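Local coordinates for ComZ (Thermus thermophilus, PDB 6QVI), which probably serves as a DNA receptor at the tip of a pilus during natural competence, carrying a beta-solenoid domain on a pseudopilin-like domain, at residues Q137-G142 against N473-T478; T189-V194 against K491-Y496; D284-S289 against I499-R504; G356-Y361 against L367-G372; G426-H431 against H447-V452. All blocks are in the same frame, centred on the assembly; numbering follows the deposited sequence.

Contact 1. Residues Q137-G142 against N473-T478; sequences QAIFAG and NQFCTT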
# COMPACT_ATOMS: atom_id res chain seq x y z
N GLN A 137 -3.72 2.87 2.99
CA GLN A 137 -4.19 3.95 3.83
C GLN A 137 -3.92 5.28 3.12
O GLN A 137 -3.00 5.40 2.31
CB GLN A 137 -3.52 3.88 5.22
CG GLN A 137 -2.00 4.04 5.13
CD GLN A 137 -1.26 2.75 4.78
OE1 GLN A 137 -1.46 1.73 5.42
NE2 GLN A 137 -0.47 2.80 3.72
N ALA A 138 -4.72 6.30 3.46
CA ALA A 138 -4.45 7.60 2.88
C ALA A 138 -3.25 8.24 3.52
O ALA A 138 -2.51 8.97 2.85
CB ALA A 138 -5.65 8.55 3.03
N ILE A 139 -3.04 7.98 4.78
CA ILE A 139 -1.95 8.58 5.47
C ILE A 139 -1.25 7.63 6.35
O ILE A 139 -1.84 7.11 7.23
CB ILE A 139 -2.46 9.64 6.42
CG1 ILE A 139 -2.94 10.85 5.67
CG2 ILE A 139 -1.39 10.08 7.38
CD1 ILE A 139 -3.47 11.89 6.60
N PHE A 140 0.02 7.44 6.13
CA PHE A 140 0.78 6.58 6.97
C PHE A 140 1.66 7.51 7.73
O PHE A 140 2.42 8.20 7.15
CB PHE A 140 1.61 5.68 6.12
CG PHE A 140 2.38 4.70 6.90
CD1 PHE A 140 2.02 3.40 6.91
CD2 PHE A 140 3.45 5.08 7.61
CE1 PHE A 140 2.72 2.49 7.62
CE2 PHE A 140 4.17 4.18 8.32
CZ PHE A 140 3.80 2.87 8.33
N ALA A 141 1.55 7.55 9.04
CA ALA A 141 2.35 8.46 9.82
C ALA A 141 3.46 7.80 10.55
O ALA A 141 3.33 6.70 10.98
CB ALA A 141 1.49 9.20 10.79
N GLY A 142 4.53 8.52 10.76
CA GLY A 142 5.68 7.95 11.40
C GLY A 142 5.90 8.10 12.86
O GLY A 142 5.19 7.58 13.64
N ASN A 473 6.48 11.40 8.21
CA ASN A 473 6.74 11.26 9.62
C ASN A 473 5.80 12.13 10.44
O ASN A 473 5.48 11.76 11.58
CB ASN A 473 8.19 11.62 9.91
CG ASN A 473 8.61 11.21 11.28
OD1 ASN A 473 8.43 11.96 12.25
ND2 ASN A 473 9.11 9.98 11.41
N GLN A 474 5.30 13.22 9.83
CA GLN A 474 4.33 14.11 10.45
C GLN A 474 3.48 14.74 9.36
O GLN A 474 3.96 15.04 8.26
CB GLN A 474 5.00 15.22 11.25
CG GLN A 474 5.42 14.87 12.66
CD GLN A 474 5.76 16.13 13.46
OE1 GLN A 474 6.78 16.18 14.15
NE2 GLN A 474 4.90 17.16 13.38
N PHE A 475 2.23 15.00 9.68
CA PHE A 475 1.27 15.60 8.78
C PHE A 475 0.81 16.85 9.48
O PHE A 475 0.61 16.83 10.67
CB PHE A 475 0.11 14.66 8.58
CG PHE A 475 -0.93 15.14 7.63
CD1 PHE A 475 -1.86 16.03 8.02
CD2 PHE A 475 -1.00 14.63 6.38
CE1 PHE A 475 -2.82 16.44 7.16
CE2 PHE A 475 -1.95 15.04 5.51
CZ PHE A 475 -2.87 15.94 5.90
N CYS A 476 0.66 17.93 8.74
CA CYS A 476 0.29 19.20 9.32
C CYS A 476 -0.51 20.08 8.39
O CYS A 476 -0.29 20.09 7.20
CB CYS A 476 1.57 19.88 9.72
SG CYS A 476 1.49 21.62 10.10
N THR A 477 -1.47 20.80 8.93
CA THR A 477 -2.32 21.66 8.13
C THR A 477 -2.10 23.09 8.51
O THR A 477 -1.83 23.38 9.64
CB THR A 477 -3.76 21.32 8.35
OG1 THR A 477 -3.88 19.91 8.34
CG2 THR A 477 -4.59 21.83 7.25
N THR A 478 -2.19 23.99 7.56
CA THR A 478 -1.95 25.37 7.90
C THR A 478 -3.04 26.24 7.43
O THR A 478 -3.78 25.87 6.54
CB THR A 478 -0.72 25.89 7.19
OG1 THR A 478 -0.71 25.36 5.87
CG2 THR A 478 0.48 25.48 7.93
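I139 and F475 meet through their side chains in the buried interior of the beta-solenoid. Apolar contact comes first. The CD1 methyl at the end of I139 lies over one face of the F475 ring, displaced toward its rim, and the two side chains cross at about a right angle. CD1 of I139 sits 4.0 Å from the centroid of the F475 ring, 26° off the ring normal, which makes this a CH-pi contact. F475 CG is anti to the backbone N (chi1 -178°), which carries the ring inward from the strand. V494, on strand 491-496, and F458 pack against the same ring.

The backbone contribution is slight. N of G142 gives a weak hydrogen bond to O of N473, 3.5 Å long and bent to 134° at the hydrogen. N473 marks a corner: strand 469-472 before it pairs in parallel with 139-141, whereas strand 474-478 after it turns onto another face of the solenoid. I139 and F475 therefore belong to different walls and meet across the angle between them.

With no charge and a single weak polar link, the association of these two walls here rests mainly on dispersion and on the exclusion of water.

Contact 2. Residues T189-V194 against K491-Y496; sequences TTYSEV and KAEVVY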
# COMPACT_ATOMS: atom_id res chain seq x y z
N THR A 189 -16.80 13.42 -8.24
CA THR A 189 -17.66 14.46 -8.77
C THR A 189 -17.75 15.68 -7.86
O THR A 189 -18.08 16.76 -8.33
CB THR A 189 -19.04 13.85 -8.98
OG1 THR A 189 -19.63 13.60 -7.70
CG2 THR A 189 -18.89 12.52 -9.72
N THR A 190 -17.44 15.53 -6.57
CA THR A 190 -17.49 16.63 -5.61
C THR A 190 -16.33 17.61 -5.74
O THR A 190 -16.32 18.61 -5.01
CB THR A 190 -17.57 16.12 -4.17
OG1 THR A 190 -17.93 17.22 -3.32
CG2 THR A 190 -16.25 15.59 -3.72
N TYR A 191 -15.37 17.37 -6.62
CA TYR A 191 -14.20 18.23 -6.73
C TYR A 191 -14.17 18.91 -8.09
O TYR A 191 -14.73 18.40 -9.07
CB TYR A 191 -12.91 17.44 -6.50
CG TYR A 191 -12.98 16.53 -5.30
CD1 TYR A 191 -12.82 17.04 -4.01
CD2 TYR A 191 -13.20 15.16 -5.43
CE1 TYR A 191 -12.88 16.22 -2.89
CE2 TYR A 191 -13.25 14.32 -4.31
CZ TYR A 191 -13.10 14.87 -3.05
OH TYR A 191 -13.17 14.09 -1.93
N SER A 192 -13.53 20.08 -8.14
CA SER A 192 -13.58 20.95 -9.31
C SER A 192 -12.91 20.36 -10.54
O SER A 192 -11.70 20.55 -10.75
CB SER A 192 -12.93 22.30 -9.01
OG SER A 192 -13.24 22.76 -7.71
N GLU A 193 -13.72 19.72 -11.38
CA GLU A 193 -13.34 19.26 -12.72
C GLU A 193 -12.01 18.50 -12.71
O GLU A 193 -11.10 18.75 -13.51
CB GLU A 193 -13.31 20.44 -13.69
CG GLU A 193 -14.55 21.35 -13.57
CD GLU A 193 -15.88 20.64 -13.79
OE1 GLU A 193 -16.45 20.76 -14.90
OE2 GLU A 193 -16.38 19.97 -12.86
N VAL A 194 -11.92 17.52 -11.81
CA VAL A 194 -10.78 16.62 -11.72
C VAL A 194 -11.16 15.20 -12.07
O VAL A 194 -10.31 14.30 -12.00
CB VAL A 194 -10.12 16.66 -10.33
CG1 VAL A 194 -9.94 18.09 -9.87
CG2 VAL A 194 -10.93 15.83 -9.32
N LYS A 491 -9.86 22.47 7.70
CA LYS A 491 -9.63 21.12 7.24
C LYS A 491 -8.97 21.11 5.87
O LYS A 491 -9.44 21.79 4.95
CB LYS A 491 -10.97 20.37 7.19
CG LYS A 491 -11.66 20.32 8.56
CD LYS A 491 -13.00 19.57 8.57
CE LYS A 491 -13.52 19.28 9.99
NZ LYS A 491 -14.72 18.39 9.97
N ALA A 492 -7.90 20.34 5.75
CA ALA A 492 -7.40 19.85 4.48
C ALA A 492 -7.87 18.41 4.30
O ALA A 492 -8.35 17.79 5.25
CB ALA A 492 -5.88 19.94 4.43
N GLU A 493 -7.76 17.89 3.08
CA GLU A 493 -8.32 16.57 2.81
C GLU A 493 -7.37 15.70 2.00
O GLU A 493 -6.68 16.17 1.10
CB GLU A 493 -9.71 16.70 2.15
CG GLU A 493 -10.16 15.47 1.34
CD GLU A 493 -11.61 15.53 0.85
OE1 GLU A 493 -12.34 16.48 1.20
OE2 GLU A 493 -12.03 14.58 0.18
N VAL A 494 -7.35 14.41 2.31
CA VAL A 494 -6.55 13.45 1.57
C VAL A 494 -7.47 12.35 1.09
O VAL A 494 -8.25 11.79 1.88
CB VAL A 494 -5.39 12.84 2.41
CG1 VAL A 494 -4.52 11.94 1.52
CG2 VAL A 494 -4.55 13.92 3.11
N VAL A 495 -7.36 12.00 -0.18
CA VAL A 495 -8.25 11.02 -0.76
C VAL A 495 -7.40 9.85 -1.21
O VAL A 495 -6.59 9.97 -2.14
CB VAL A 495 -9.05 11.61 -1.92
CG1 VAL A 495 -9.93 10.55 -2.58
CG2 VAL A 495 -9.90 12.76 -1.38
N TYR A 496 -7.56 8.72 -0.54
CA TYR A 496 -6.74 7.57 -0.88
C TYR A 496 -7.25 6.96 -2.17
O TYR A 496 -8.41 6.56 -2.27
CB TYR A 496 -6.73 6.56 0.26
CG TYR A 496 -6.07 5.27 -0.16
CD1 TYR A 496 -6.57 4.06 0.26
CD2 TYR A 496 -4.89 5.27 -0.89
CE1 TYR A 496 -5.96 2.89 -0.09
CE2 TYR A 496 -4.27 4.08 -1.26
CZ TYR A 496 -4.81 2.90 -0.85
OH TYR A 496 -4.21 1.71 -1.21
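Y191 reaches from a loop to the side chains of E493 and V495 on strand 491-496, and it has the largest buried area of the three. Its phenol oxygen is the donor of a hydrogen bond to the carboxylate: Y191 OH lies 2.4 Å from E493 OE2, a modelled separation too short to be taken literally at 2.7 Å resolution. The two side chains approach from opposite directions. E493 is extended beyond CG, which sends its carboxylate straight out from the strand, and OE2 arrives at the edge of the Y191 ring, close to its plane, while the carboxylate plane is turned 75° from the ring.

Strand 491-496 runs between strands 153-157 and 465-467, parallel to both, in one wall of the beta-solenoid. E493 and V495 lie on the side of this wall turned toward the loop, whereas V494 between them packs against A138 and F475.

V495 adds an apolar touch, its CG2 methyl coming obliquely to within 4.2 Å of Y191 CZ. The methyl of T190, the preceding residue in the loop, covers one face of the Y191 ring. F467 of the neighbouring strand meets the ring edge-to-face, and R157 touches both Y191 and E493.

Contact 3. Residues D284-S289 against I499-R504; sequences DSDACS and IPKENR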
# COMPACT_ATOMS: atom_id res chain seq x y z
N ASP A 284 12.47 -3.22 1.85
CA ASP A 284 12.40 -4.48 1.14
C ASP A 284 11.18 -4.30 0.24
O ASP A 284 10.03 -4.27 0.71
CB ASP A 284 12.27 -5.68 2.07
CG ASP A 284 12.20 -6.98 1.32
OD1 ASP A 284 13.27 -7.33 0.74
OD2 ASP A 284 11.12 -7.59 1.18
N SER A 285 11.44 -4.17 -1.05
CA SER A 285 10.43 -3.92 -2.06
C SER A 285 10.95 -4.58 -3.32
O SER A 285 12.15 -4.85 -3.45
CB SER A 285 10.27 -2.44 -2.32
OG SER A 285 11.34 -1.99 -3.15
N ASP A 286 10.06 -4.74 -4.30
CA ASP A 286 10.48 -5.49 -5.49
C ASP A 286 11.65 -4.82 -6.18
O ASP A 286 12.50 -5.50 -6.75
CB ASP A 286 9.32 -5.69 -6.47
CG ASP A 286 8.28 -6.69 -5.96
OD1 ASP A 286 8.64 -7.61 -5.20
OD2 ASP A 286 7.08 -6.53 -6.30
N ALA A 287 11.76 -3.49 -6.07
CA ALA A 287 12.84 -2.80 -6.76
C ALA A 287 14.03 -2.55 -5.86
O ALA A 287 15.15 -2.48 -6.36
CB ALA A 287 12.36 -1.46 -7.33
N CYS A 288 13.85 -2.48 -4.54
CA CYS A 288 14.93 -2.02 -3.69
C CYS A 288 15.45 -3.04 -2.68
O CYS A 288 16.37 -2.70 -1.92
CB CYS A 288 14.48 -0.76 -2.95
SG CYS A 288 14.31 0.68 -4.04
N SER A 289 15.04 -4.31 -2.76
CA SER A 289 15.38 -5.23 -1.68
C SER A 289 16.85 -5.66 -1.72
O SER A 289 17.43 -5.92 -0.66
CB SER A 289 14.48 -6.47 -1.73
OG SER A 289 14.53 -7.14 -2.97
N ILE A 499 -3.33 2.47 -6.12
CA ILE A 499 -2.60 2.33 -7.37
C ILE A 499 -2.24 0.87 -7.54
O ILE A 499 -1.58 0.29 -6.66
CB ILE A 499 -1.36 3.25 -7.43
CG1 ILE A 499 -1.71 4.65 -6.92
CG2 ILE A 499 -0.83 3.34 -8.83
CD1 ILE A 499 -0.54 5.65 -7.03
N PRO A 500 -2.68 0.21 -8.62
CA PRO A 500 -2.40 -1.21 -8.82
C PRO A 500 -0.91 -1.52 -8.83
O PRO A 500 -0.10 -0.71 -9.28
CB PRO A 500 -3.05 -1.52 -10.19
CG PRO A 500 -3.27 -0.17 -10.84
CD PRO A 500 -3.49 0.79 -9.71
N LYS A 501 -0.54 -2.70 -8.29
CA LYS A 501 0.88 -2.94 -8.02
C LYS A 501 1.71 -2.79 -9.29
O LYS A 501 2.79 -2.19 -9.27
CB LYS A 501 1.09 -4.34 -7.42
CG LYS A 501 2.57 -4.74 -7.29
CD LYS A 501 3.11 -4.44 -5.87
CE LYS A 501 4.63 -4.59 -5.77
NZ LYS A 501 5.32 -3.43 -6.45
N GLU A 502 1.21 -3.30 -10.42
CA GLU A 502 1.82 -2.96 -11.70
C GLU A 502 1.47 -1.52 -11.99
O GLU A 502 0.37 -1.07 -11.67
CB GLU A 502 1.35 -3.90 -12.84
CG GLU A 502 -0.09 -3.74 -13.41
CD GLU A 502 -1.13 -4.66 -12.76
OE1 GLU A 502 -1.63 -5.61 -13.44
OE2 GLU A 502 -1.36 -4.51 -11.56
N ASN A 503 2.40 -0.80 -12.62
CA ASN A 503 2.20 0.60 -12.97
C ASN A 503 2.07 1.47 -11.70
O ASN A 503 1.33 2.45 -11.66
CB ASN A 503 0.98 0.74 -13.90
CG ASN A 503 0.83 2.13 -14.47
OD1 ASN A 503 1.58 3.05 -14.13
ND2 ASN A 503 -0.15 2.30 -15.34
N ARG A 504 2.80 1.08 -10.65
CA ARG A 504 3.03 1.79 -9.40
C ARG A 504 4.47 2.28 -9.37
O ARG A 504 5.36 1.47 -9.65
CB ARG A 504 2.79 0.84 -8.24
CG ARG A 504 3.23 1.28 -6.88
CD ARG A 504 2.25 0.82 -5.82
NE ARG A 504 2.89 0.87 -4.50
CZ ARG A 504 2.94 1.96 -3.73
NH1 ARG A 504 2.39 3.11 -4.12
NH2 ARG A 504 3.55 1.89 -2.55
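D286 and K501 belong to two irregular loops whose nearest alpha carbons, D286 CA and K501 CA, are 10.3 Å apart, with K501 opening a type II beta turn that runs to R504. The gap is bridged by side chains alone. K501 leaves its turn with CG anti to the backbone N, then bends at chi2 (96°) and again at chi4 (74°), and the second bend turns NZ aside from the line of the chain. As a result K501 CE, 3.2 Å from D286 OD2, is nearer to the carboxylate than the ammonium nitrogen is. NZ of K501 stands 3.6 Å from OD2 of D286, a long salt bridge.

The loop that presents D286 is braced from within. OG of S285 accepts a hydrogen bond from the backbone N of C288 at 2.9 Å, an ST motif, and a weak one from N of A287. C288 is also tied by a disulfide to C297, within helix 294-301. On the other side, the turn is fastened where ND2 of N503 hydrogen-bonds O of N430.

Both charged groups are exposed, and no hydrogen bond accompanies the ion pair, so the attraction is probably well screened by solvent. It would act as a loose electrostatic link between two loops, the first of which is braced by its own hydrogen bonds.

Contact 4. Residues G356-Y361 against L367-G372; sequences GFRYTY and LLEVFG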
# COMPACT_ATOMS: atom_id res chain seq x y z
N GLY A 356 15.40 11.13 -18.17
CA GLY A 356 15.46 12.38 -17.43
C GLY A 356 14.09 13.01 -17.30
O GLY A 356 13.07 12.31 -17.33
N PHE A 357 14.04 14.33 -17.21
CA PHE A 357 12.76 15.02 -17.17
C PHE A 357 12.84 16.24 -18.07
O PHE A 357 13.92 16.77 -18.33
CB PHE A 357 12.34 15.43 -15.75
CG PHE A 357 13.10 16.60 -15.19
CD1 PHE A 357 12.69 17.90 -15.44
CD2 PHE A 357 14.19 16.40 -14.36
CE1 PHE A 357 13.40 18.99 -14.92
CE2 PHE A 357 14.90 17.49 -13.83
CZ PHE A 357 14.50 18.78 -14.10
N ARG A 358 11.68 16.71 -18.50
CA ARG A 358 11.58 17.85 -19.39
C ARG A 358 10.37 18.67 -18.97
O ARG A 358 9.32 18.10 -18.68
CB ARG A 358 11.46 17.40 -20.84
CG ARG A 358 11.39 18.54 -21.80
CD ARG A 358 12.08 18.15 -23.08
NE ARG A 358 11.57 16.88 -23.57
CZ ARG A 358 10.60 16.78 -24.47
NH1 ARG A 358 10.05 17.88 -24.97
NH2 ARG A 358 10.18 15.58 -24.87
N TYR A 359 10.54 19.98 -18.87
CA TYR A 359 9.47 20.84 -18.37
C TYR A 359 9.18 21.97 -19.38
O TYR A 359 9.93 22.95 -19.46
CB TYR A 359 9.83 21.44 -17.02
CG TYR A 359 8.87 22.50 -16.51
CD1 TYR A 359 7.49 22.39 -16.69
CD2 TYR A 359 9.36 23.70 -15.99
CE1 TYR A 359 6.63 23.40 -16.24
CE2 TYR A 359 8.53 24.71 -15.58
CZ TYR A 359 7.15 24.57 -15.68
OH TYR A 359 6.32 25.60 -15.24
N THR A 360 8.13 21.80 -20.18
CA THR A 360 7.75 22.84 -21.13
C THR A 360 6.84 23.87 -20.45
O THR A 360 6.19 23.58 -19.45
CB THR A 360 7.05 22.23 -22.35
OG1 THR A 360 7.69 20.99 -22.70
CG2 THR A 360 7.17 23.16 -23.51
N TYR A 361 6.80 25.07 -21.04
CA TYR A 361 5.91 26.14 -20.60
C TYR A 361 5.07 26.60 -21.79
O TYR A 361 5.58 26.81 -22.89
CB TYR A 361 6.72 27.31 -20.01
CG TYR A 361 5.95 28.61 -19.81
CD1 TYR A 361 4.57 28.62 -19.58
CD2 TYR A 361 6.58 29.83 -19.98
CE1 TYR A 361 3.86 29.79 -19.44
CE2 TYR A 361 5.88 31.02 -19.84
CZ TYR A 361 4.51 30.98 -19.58
OH TYR A 361 3.78 32.13 -19.43
N LEU A 367 3.65 21.50 -18.82
CA LEU A 367 3.92 20.10 -19.00
C LEU A 367 5.26 19.72 -18.42
O LEU A 367 6.23 20.42 -18.57
CB LEU A 367 3.88 19.75 -20.46
CG LEU A 367 4.03 18.28 -20.73
CD1 LEU A 367 3.03 17.57 -19.87
CD2 LEU A 367 3.80 17.92 -22.18
N LEU A 368 5.28 18.58 -17.75
CA LEU A 368 6.47 18.08 -17.13
C LEU A 368 6.48 16.61 -17.38
O LEU A 368 5.75 15.88 -16.78
CB LEU A 368 6.37 18.34 -15.65
CG LEU A 368 7.15 17.41 -14.79
CD1 LEU A 368 8.48 17.25 -15.45
CD2 LEU A 368 7.31 18.07 -13.45
N GLU A 369 7.30 16.17 -18.31
CA GLU A 369 7.36 14.78 -18.64
C GLU A 369 8.54 14.18 -17.95
O GLU A 369 9.55 14.83 -17.83
CB GLU A 369 7.55 14.62 -20.14
CG GLU A 369 6.97 15.76 -20.95
CD GLU A 369 7.37 15.70 -22.41
OE1 GLU A 369 7.76 16.74 -22.95
OE2 GLU A 369 7.30 14.63 -23.02
N VAL A 370 8.40 12.96 -17.48
CA VAL A 370 9.48 12.30 -16.79
C VAL A 370 9.70 10.93 -17.41
O VAL A 370 8.78 10.16 -17.50
CB VAL A 370 9.17 12.14 -15.31
CG1 VAL A 370 10.34 11.55 -14.60
CG2 VAL A 370 8.86 13.46 -14.66
N PHE A 371 10.92 10.64 -17.86
CA PHE A 371 11.22 9.36 -18.49
C PHE A 371 12.21 8.63 -17.64
O PHE A 371 13.35 9.00 -17.56
CB PHE A 371 11.84 9.59 -19.85
CG PHE A 371 11.22 10.70 -20.62
CD1 PHE A 371 11.34 11.99 -20.20
CD2 PHE A 371 10.53 10.44 -21.77
CE1 PHE A 371 10.77 13.02 -20.91
CE2 PHE A 371 9.96 11.45 -22.48
CZ PHE A 371 10.08 12.75 -22.05
N GLY A 372 11.75 7.59 -16.94
CA GLY A 372 12.53 6.90 -15.95
C GLY A 372 12.48 7.69 -14.66
O GLY A 372 11.74 8.66 -14.52
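R358 and E369 face each other as a hydrogen-bonded antiparallel pair, and their side chains run side by side in the same direction from the sheet. CB of R358 starts on the face shared with T360, L367 and F371. CG is anti to the backbone N (chi1 -179°), and bends at chi2 and chi3 then fold the chain over its partner. NE, at 3.9 Å from E369 OE1, is the first nitrogen to come near the carboxylate. CZ follows at 3.2 Å from the same E369 OE1, which lies over one face of the guanidinium, off its centre. The salt bridge, R358 NH1 to E369 OE1 at 3.3 Å, is therefore one of charge alone, since no N-H points at the oxygen; the guanidinium and carboxylate planes are 64° apart. NH2 is as close to that oxygen as NH1, and it also approaches F371 CZ obliquely, at 4.0 Å. D344 and T346 of strand 343-348 touch R358 as well.

Strands 357-360 and 367-371 form a beta hairpin within a mixed sheet, flanked by strands 343-348 and 387-392, with axes 4.7 Å apart and N-to-C directions 170° apart. Paired backbone bonds link G356 with F371 and R358 with E369, whereas both bonds between T360 and L367 are weak.

The opposite face, with F357, Y359, L368 and V370, is largely apolar. F357 CB packs 4.1 Å from V370 CG2, Y359 lies against CB of L368, and the hydroxyl of Y359 is hydrogen-bonded to the carbonyl of D339.

Contact 5. Residues G426-H431 against H447-V452; sequences GLFPNH and HVMAPV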
# COMPACT_ATOMS: atom_id res chain seq x y z
N GLY A 426 -2.27 9.41 -20.16
CA GLY A 426 -2.86 8.31 -19.43
C GLY A 426 -3.73 8.83 -18.32
O GLY A 426 -3.73 10.01 -18.05
N LEU A 427 -4.47 7.95 -17.66
CA LEU A 427 -5.36 8.39 -16.59
C LEU A 427 -5.04 7.67 -15.29
O LEU A 427 -4.59 6.51 -15.29
CB LEU A 427 -6.83 8.17 -17.00
CG LEU A 427 -7.39 9.19 -17.99
CD1 LEU A 427 -8.39 8.57 -19.05
CD2 LEU A 427 -7.99 10.32 -17.22
N PHE A 428 -5.26 8.38 -14.19
CA PHE A 428 -5.02 7.84 -12.86
C PHE A 428 -5.98 6.69 -12.56
O PHE A 428 -7.18 6.79 -12.85
CB PHE A 428 -5.21 8.93 -11.82
CG PHE A 428 -4.25 8.86 -10.68
CD1 PHE A 428 -2.89 9.04 -10.89
CD2 PHE A 428 -4.69 8.57 -9.40
CE1 PHE A 428 -1.99 8.98 -9.84
CE2 PHE A 428 -3.79 8.50 -8.34
CZ PHE A 428 -2.43 8.71 -8.57
N PRO A 429 -5.51 5.61 -11.94
CA PRO A 429 -4.12 5.49 -11.50
C PRO A 429 -3.29 4.64 -12.44
O PRO A 429 -2.34 4.00 -11.98
CB PRO A 429 -4.25 4.81 -10.14
CG PRO A 429 -5.51 3.96 -10.27
CD PRO A 429 -6.30 4.46 -11.48
N ASN A 430 -3.66 4.63 -13.69
CA ASN A 430 -2.85 3.93 -14.62
C ASN A 430 -1.83 4.94 -15.11
O ASN A 430 -1.19 4.65 -16.09
CB ASN A 430 -3.68 3.47 -15.79
CG ASN A 430 -4.56 2.30 -15.45
OD1 ASN A 430 -4.65 1.91 -14.30
ND2 ASN A 430 -5.22 1.74 -16.45
N HIS A 431 -1.56 6.01 -14.40
CA HIS A 431 -0.58 6.96 -14.85
C HIS A 431 -0.28 7.77 -13.64
O HIS A 431 -1.04 8.63 -13.28
CB HIS A 431 -1.22 7.85 -15.87
CG HIS A 431 -0.33 8.94 -16.34
ND1 HIS A 431 -0.81 10.08 -16.92
CD2 HIS A 431 1.02 9.06 -16.33
CE1 HIS A 431 0.20 10.86 -17.25
NE2 HIS A 431 1.32 10.26 -16.89
N HIS A 447 -5.19 20.97 -6.10
CA HIS A 447 -5.38 19.57 -6.43
C HIS A 447 -4.05 19.02 -6.94
O HIS A 447 -3.52 19.51 -7.94
CB HIS A 447 -6.49 19.41 -7.47
CG HIS A 447 -7.81 19.97 -7.01
ND1 HIS A 447 -8.15 20.11 -5.68
CD2 HIS A 447 -8.87 20.46 -7.71
CE1 HIS A 447 -9.36 20.64 -5.58
NE2 HIS A 447 -9.82 20.85 -6.80
N VAL A 448 -3.49 18.04 -6.24
CA VAL A 448 -2.35 17.30 -6.76
C VAL A 448 -2.66 15.81 -6.62
O VAL A 448 -3.22 15.36 -5.61
CB VAL A 448 -1.04 17.70 -6.07
CG1 VAL A 448 -1.25 17.74 -4.63
CG2 VAL A 448 0.07 16.74 -6.39
N MET A 449 -2.31 15.05 -7.65
CA MET A 449 -2.71 13.66 -7.75
C MET A 449 -1.42 12.87 -7.91
O MET A 449 -0.86 12.79 -9.01
CB MET A 449 -3.71 13.49 -8.89
CG MET A 449 -3.88 12.10 -9.43
SD MET A 449 -5.25 12.11 -10.63
CE MET A 449 -6.66 12.49 -9.60
N ALA A 450 -0.92 12.37 -6.80
CA ALA A 450 0.36 11.68 -6.78
C ALA A 450 0.52 10.93 -5.48
O ALA A 450 0.07 11.41 -4.43
CB ALA A 450 1.48 12.70 -6.96
N PRO A 451 1.17 9.77 -5.46
CA PRO A 451 1.58 9.18 -4.18
C PRO A 451 2.83 9.92 -3.74
O PRO A 451 3.70 10.23 -4.56
CB PRO A 451 1.86 7.72 -4.52
CG PRO A 451 2.33 7.77 -5.92
CD PRO A 451 1.57 8.92 -6.60
N VAL A 452 2.86 10.28 -2.46
CA VAL A 452 3.88 11.17 -1.93
C VAL A 452 4.55 10.57 -0.69
O VAL A 452 3.86 10.08 0.21
CB VAL A 452 3.19 12.51 -1.62
CG1 VAL A 452 3.91 13.25 -0.52
CG2 VAL A 452 3.04 13.33 -2.92
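A Met-aromatic contact joins F428, in the loop before strand 432-437, to M449 at a corner of the beta-solenoid. The two side chains slide past each other in opposite directions. M449 CG is anti to the backbone N (chi1 160°), and this brings the methylene over the centre of the F428 ring, 3.4 Å from its centroid and only 7° off the ring normal, a CH-pi contact. The sulfur lies further toward the root of the phenylalanine: SD of M449 is obliquely placed, 4.0 Å from the ring centroid and likewise 3.4 Å from F428 CB.

The chain turns its corner at A450. Strand 447-449, before it, runs parallel to 465-467 in one wall; strand 451-454, after it, lies between 432-437 and 469-472 in another. F428 is wedged at this bend. Its CZ comes 4.5 Å from CD of P451, which meets the ring at its edge, near the ring plane.

On the ring face opposite M449 sits CB of P429, the residue that follows F428 through a cis peptide bond. The loop is also tied internally, ND1 of H431 donating to O of G426 at 3.1 Å from above the carbonyl plane. Beyond it, the other imidazole nitrogen, NE2, is hydrogen-bonded to the backbone N of A391, and the carbonyl of M449 to the hydroxyl of Y389.

In the fold
Contacts 1, 2, 3 and 5 form a connected group in and around the beta-solenoid. Contacts 1 and 2, with centres about 17 Å apart, use opposite sides of strand 491-496: V494 CG2 packs inward, 3.7 Å from F475 CE2, while its neighbours face the 189-194 loop. That loop also reaches contact 5, about 13 Å away between centres, where V194 packs on H447. Contact 5 is joined to contact 3 by the probable hydrogen bond from N503 ND2 to N430 O, 2.7 Å. Contact 4 stands apart, its nearest atoms about 7 Å from contact 5 and about 21 Å from contact 1. None of the five can be assigned to a DNA-binding surface.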